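Local coordinates for stage II sporulation protein E (SpoIIE) (Moorella thermoacetica, PDB 3ZT9) that probably acts as a manganese-binding PP2C-type protein phosphatase in a stressosome-like signalling pathway, at residues Asn103-Ile108 with Leu146-Gly151. Numbering follows the deposited sequence.
Sequences NIHVKI and LIHSDG. With MN (manganese (II) ion), chain C.
Asn-103 and Asp-150 meet just beyond the paired ends of two strands, where Asn-103 ND2 donates to Asp-150 OD2 at 2.8 Å. The approach is on the anti side of that oxygen, 27° out of the carboxylate plane, and amide and carboxylate stand almost perpendicular. Asp-150 has CG between its backbone N and carbonyl carbon (chi1 64°), a rotamer that, with chi2 near zero, directs OD1 to manganese at 2.1 Å; Asp-38 and Asp-185 also bind this ion. OD2 additionally accepts from a manganese-bound water, while a second water takes the N-H of Asp-150 and donates to Asn-103 OD1.

Behind this site, four backbone hydrogen bonds pair His-105 with His-148 and Lys-107 with Leu-146 in antiparallel register. On the face carrying both histidines, His-105 CB lies over the His-148 ring, 3.8 Å from its centroid, a CH-pi contact; the two ring planes are inclined at 48°. His-148 ND1 donates to Ser-149 O at 3.0 Å; the acceptor lies in the ring plane of His-148, so this bond, with His-105 CB over one face, restrains the ring's rotation. On the face of Val-106 and Ile-147 the contact is apolar: Ile-104 CG2 touches Ile-147 CG2 at 3.6 Å, packing towards strands 31-39 and 82-90 of the PP2C-like beta sandwich. Asp-150 thus has one carboxylate oxygen on the metal and the other held by amide and water, consistent with Asn-103 being a second-shell residue that positions a first-shell ligand.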
loop_
_atom_site.group_PDB
_atom_site.type_symbol
_atom_site.label_atom_id
_atom_site.label_comp_id
_atom_site.label_asym_id
_atom_site.label_seq_id
_atom_site.Cartn_x
_atom_site.Cartn_y
_atom_site.Cartn_z
ATOM N N ASN A 103 -4.435 -6.315 6.861
ATOM C CA ASN A 103 -3.342 -5.834 7.717
ATOM C C ASN A 103 -2.164 -5.212 6.963
ATOM O O ASN A 103 -1.041 -5.324 7.372
ATOM C CB ASN A 103 -2.833 -6.934 8.624
ATOM C CG ASN A 103 -2.103 -8.012 7.859
ATOM O OD1 ASN A 103 -2.247 -8.116 6.638
ATOM N ND2 ASN A 103 -1.315 -8.819 8.569
ATOM N N ILE A 104 -2.431 -4.529 5.874
ATOM C CA ILE A 104 -1.389 -3.722 5.282
ATOM C C ILE A 104 -1.168 -2.488 6.224
ATOM O O ILE A 104 -2.108 -2.015 6.868
ATOM C CB ILE A 104 -1.821 -3.227 3.887
ATOM C CG1 ILE A 104 -2.126 -4.410 2.953
ATOM C CG2 ILE A 104 -0.753 -2.294 3.300
ATOM C CD1 ILE A 104 -0.931 -5.317 2.603
ATOM N N HIS A 105 0.049 -1.996 6.322
ATOM C CA HIS A 105 0.320 -0.862 7.209
ATOM C C HIS A 105 0.571 0.405 6.429
ATOM O O HIS A 105 1.340 0.401 5.458
ATOM C CB HIS A 105 1.525 -1.235 8.062
ATOM C CG HIS A 105 1.286 -2.466 8.870
ATOM N ND1 HIS A 105 0.312 -2.529 9.846
ATOM C CD2 HIS A 105 1.858 -3.691 8.827
ATOM C CE1 HIS A 105 0.302 -3.740 10.371
ATOM N NE2 HIS A 105 1.229 -4.466 9.770
ATOM N N VAL A 106 -0.070 1.494 6.862
ATOM C CA VAL A 106 0.165 2.804 6.245
ATOM C C VAL A 106 0.591 3.772 7.300
ATOM O O VAL A 106 0.022 3.770 8.380
ATOM C CB VAL A 106 -1.139 3.324 5.635
ATOM C CG1 VAL A 106 -0.950 4.770 5.075
ATOM C CG2 VAL A 106 -1.602 2.364 4.504
ATOM N N LYS A 107 1.595 4.606 7.009
ATOM C CA LYS A 107 1.922 5.698 7.953
ATOM C C LYS A 107 2.130 6.943 7.117
ATOM O O LYS A 107 2.788 6.891 6.078
ATOM C CB LYS A 107 3.175 5.371 8.746
ATOM C CG LYS A 107 3.306 6.209 10.068
ATOM C CD LYS A 107 4.354 5.615 10.975
ATOM C CE LYS A 107 3.950 4.245 11.484
ATOM N NZ LYS A 107 2.926 4.300 12.556
ATOM N N ILE A 108 1.596 8.051 7.602
ATOM C CA ILE A 108 1.659 9.302 6.882
ATOM C C ILE A 108 2.311 10.332 7.804
ATOM O O ILE A 108 1.792 10.650 8.867
ATOM C CB ILE A 108 0.266 9.735 6.457
ATOM C CG1 ILE A 108 -0.344 8.658 5.545
ATOM C CG2 ILE A 108 0.321 11.130 5.798
ATOM C CD1 ILE A 108 -1.843 8.831 5.233
ATOM N N LEU A 146 4.323 6.116 3.832
ATOM C CA LEU A 146 4.977 4.825 3.861
ATOM C C LEU A 146 3.844 3.773 3.842
ATOM O O LEU A 146 2.866 3.911 4.597
ATOM C CB LEU A 146 5.758 4.657 5.184
ATOM C CG LEU A 146 6.203 3.217 5.483
ATOM C CD1 LEU A 146 7.327 2.702 4.555
ATOM C CD2 LEU A 146 6.637 3.185 6.931
ATOM N N ILE A 147 3.947 2.756 2.984
ATOM C CA ILE A 147 2.961 1.689 2.969
ATOM C C ILE A 147 3.764 0.386 2.936
ATOM O O ILE A 147 4.695 0.263 2.155
ATOM C CB ILE A 147 1.987 1.725 1.699
ATOM C CG1 ILE A 147 1.315 3.124 1.559
ATOM C CG2 ILE A 147 0.914 0.561 1.807
ATOM C CD1 ILE A 147 0.401 3.324 0.326
ATOM N N HIS A 148 3.415 -0.581 3.765
ATOM C CA HIS A 148 4.081 -1.872 3.634
ATOM C C HIS A 148 3.201 -3.048 4.021
ATOM O O HIS A 148 2.320 -2.941 4.858
ATOM C CB HIS A 148 5.421 -1.879 4.441
ATOM C CG HIS A 148 5.271 -1.660 5.912
ATOM N ND1 HIS A 148 4.941 -2.677 6.788
ATOM C CD2 HIS A 148 5.419 -0.542 6.670
ATOM C CE1 HIS A 148 4.894 -2.192 8.021
ATOM N NE2 HIS A 148 5.164 -0.900 7.973
ATOM N N SER A 149 3.444 -4.195 3.386
ATOM C CA SER A 149 2.755 -5.419 3.826
ATOM C C SER A 149 3.306 -5.886 5.156
ATOM O O SER A 149 4.290 -5.331 5.671
ATOM C CB SER A 149 2.984 -6.535 2.810
ATOM O OG SER A 149 4.348 -6.918 2.763
ATOM N N ASP A 150 2.669 -6.911 5.731
ATOM C CA ASP A 150 3.091 -7.423 7.035
ATOM C C ASP A 150 4.391 -8.231 6.929
ATOM O O ASP A 150 4.832 -8.825 7.912
ATOM C CB ASP A 150 1.964 -8.247 7.657
ATOM C CG ASP A 150 1.629 -9.501 6.861
ATOM O OD1 ASP A 150 2.299 -9.800 5.847
ATOM O OD2 ASP A 150 0.696 -10.188 7.272
ATOM N N GLY A 151 4.980 -8.278 5.739
ATOM C CA GLY A 151 6.382 -8.677 5.592
ATOM C C GLY A 151 7.326 -7.790 6.403
ATOM O O GLY A 151 8.457 -8.190 6.717
HETATM MN MN MN C . 2.178 -11.212 4.275
HETATM O O HOH W 1 0.162 -7.784 4.761
HETATM O O HOH W 2 0.718 -12.417 5.470
HETATM O O HOH W 3 1.925 -13.160 3.214
HETATM O O HOH W 4 3.534 -10.379 2.762
#